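Local structure of LacI family sugar-binding transcriptional regulator (Enterococcus faecalis V583, 4RK0) at residues G11-D16 against D65-A70. The protein probably represses transcription by binding regulatory DNA, as LacI-family members do, and carries a bound ribose in its sugar-binding domain. Residues are numbered along the deposited sequence; the frame is centred on the assembly and turned at random.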
# COMPACT_ATOMS: atom_id res chain seq x y z
N GLY A 11 12.26 -12.86 -9.34
CA GLY A 11 11.38 -13.13 -8.18
C GLY A 11 11.62 -12.17 -7.04
O GLY A 11 12.75 -11.93 -6.70
N VAL A 12 10.56 -11.59 -6.47
CA VAL A 12 10.71 -10.61 -5.42
C VAL A 12 9.93 -11.07 -4.21
O VAL A 12 8.72 -11.26 -4.32
CB VAL A 12 10.15 -9.25 -5.85
CG1 VAL A 12 10.28 -8.27 -4.68
CG2 VAL A 12 10.90 -8.76 -7.09
N ILE A 13 10.64 -11.30 -3.11
CA ILE A 13 10.08 -11.85 -1.90
C ILE A 13 10.11 -10.77 -0.83
O ILE A 13 11.17 -10.39 -0.33
CB ILE A 13 10.92 -13.06 -1.38
CG1 ILE A 13 11.28 -14.03 -2.49
CG2 ILE A 13 10.21 -13.72 -0.21
CD1 ILE A 13 10.13 -14.63 -3.25
N VAL A 14 8.93 -10.28 -0.45
CA VAL A 14 8.85 -9.27 0.60
C VAL A 14 7.89 -9.76 1.70
O VAL A 14 7.09 -10.64 1.45
CB VAL A 14 8.34 -7.93 0.05
CG1 VAL A 14 9.36 -7.39 -0.95
CG2 VAL A 14 7.01 -8.11 -0.62
N PRO A 15 7.97 -9.16 2.89
CA PRO A 15 7.11 -9.54 4.00
C PRO A 15 5.64 -9.32 3.72
O PRO A 15 4.84 -10.15 4.12
CB PRO A 15 7.60 -8.64 5.14
CG PRO A 15 9.03 -8.37 4.82
CD PRO A 15 9.05 -8.25 3.32
N ASP A 16 5.30 -8.20 3.08
CA ASP A 16 3.92 -7.89 2.74
C ASP A 16 3.88 -6.79 1.68
O ASP A 16 4.91 -6.20 1.36
CB ASP A 16 3.12 -7.48 3.97
CG ASP A 16 3.49 -6.11 4.48
OD1 ASP A 16 3.42 -5.14 3.69
OD2 ASP A 16 3.87 -6.01 5.65
N ASP A 65 15.57 -15.89 -13.49
CA ASP A 65 16.85 -15.28 -13.77
C ASP A 65 17.47 -14.66 -12.53
O ASP A 65 18.68 -14.53 -12.44
CB ASP A 65 16.69 -14.26 -14.89
CG ASP A 65 16.22 -14.90 -16.17
OD1 ASP A 65 16.78 -15.95 -16.55
OD2 ASP A 65 15.26 -14.39 -16.78
N GLY A 66 16.65 -14.31 -11.53
CA GLY A 66 17.23 -13.76 -10.31
C GLY A 66 16.18 -13.47 -9.25
O GLY A 66 15.00 -13.41 -9.56
N PHE A 67 16.64 -13.36 -8.01
CA PHE A 67 15.76 -13.16 -6.84
C PHE A 67 16.17 -11.95 -6.01
O PHE A 67 17.33 -11.77 -5.69
CB PHE A 67 15.79 -14.37 -5.87
CG PHE A 67 14.91 -15.51 -6.28
CD1 PHE A 67 13.54 -15.45 -6.10
CD2 PHE A 67 15.44 -16.68 -6.84
CE1 PHE A 67 12.71 -16.51 -6.47
CE2 PHE A 67 14.62 -17.73 -7.22
CZ PHE A 67 13.26 -17.65 -7.04
N VAL A 68 15.18 -11.13 -5.64
CA VAL A 68 15.38 -10.12 -4.60
C VAL A 68 14.71 -10.68 -3.32
O VAL A 68 13.53 -10.99 -3.37
CB VAL A 68 14.64 -8.80 -4.97
CG1 VAL A 68 14.85 -7.76 -3.89
CG2 VAL A 68 15.13 -8.28 -6.32
N ILE A 69 15.46 -10.73 -2.23
CA ILE A 69 15.03 -11.38 -0.98
C ILE A 69 15.07 -10.37 0.16
O ILE A 69 16.11 -9.96 0.63
CB ILE A 69 15.83 -12.68 -0.64
CG1 ILE A 69 15.74 -13.67 -1.81
CG2 ILE A 69 15.26 -13.29 0.65
CD1 ILE A 69 16.73 -14.81 -1.79
N ALA A 70 13.87 -9.94 0.57
CA ALA A 70 13.73 -8.97 1.61
C ALA A 70 13.11 -9.59 2.88
O ALA A 70 12.89 -8.86 3.84
CB ALA A 70 12.84 -7.81 1.13
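Gly11, Val12 and Ile13 lie level with Phe67, Val68 and Ile69 on parallel strands whose axes are 4.7 Å apart and 13° from aligned. Four backbone hydrogen bonds join them: Gly11 N gives to Gly66 O (2.8 Å), Val68 N to Gly11 O, Ile13 N to Val68 O, and Ala70 N to Ile13 O. Gly11 and Ile13 thus each turn both N and O to the neighbouring strand, while Val12 and Val14 bond on their other edge to Cys43 of strand 39-44. Gly11 O also receives a CA-H...O contact from Phe67 CA (3.3 Å). Gly11, having no side chain, lets the Phe67 ring pack directly on its backbone, with Phe67 CD1 3.8 Å from Gly11 CA. With CG anti to its carbonyl carbon (chi1 -81°), Phe67 holds the ring beside strand 9-14, where Ile13 CG1 approaches Phe67 CD1 obliquely at 4.5 Å. Both strands belong to the parallel part of the N-terminal sheet of a periplasmic-binding-protein-like fold; the link between them passes through strand 39-44 and helices, and strand 66-69 lies between 9-14 and 90-93. Phe67 and Ile69 reach Leu83 of helix 76-86, large apolar groups well matched to a sheet-helix interface. On the other face, beta-branched Val12 and Val68 suit the extended backbone and meet through Val12 CG2 and Val68 CB, 4.3 Å apart. Just beyond Ile69, Ala70 points its methyl at strand 9-14, and its small size suits the close approach of Ala70 CB to Ile13 O (3.4 Å); the methyl also meets Val14 CG1. Pro15 starts the turn out of the sheet, its side chain about 6 Å from the bound ribose, and Asp16 OD1 accepts a hydrogen bond from the backbone N of the pocket residue Asn19.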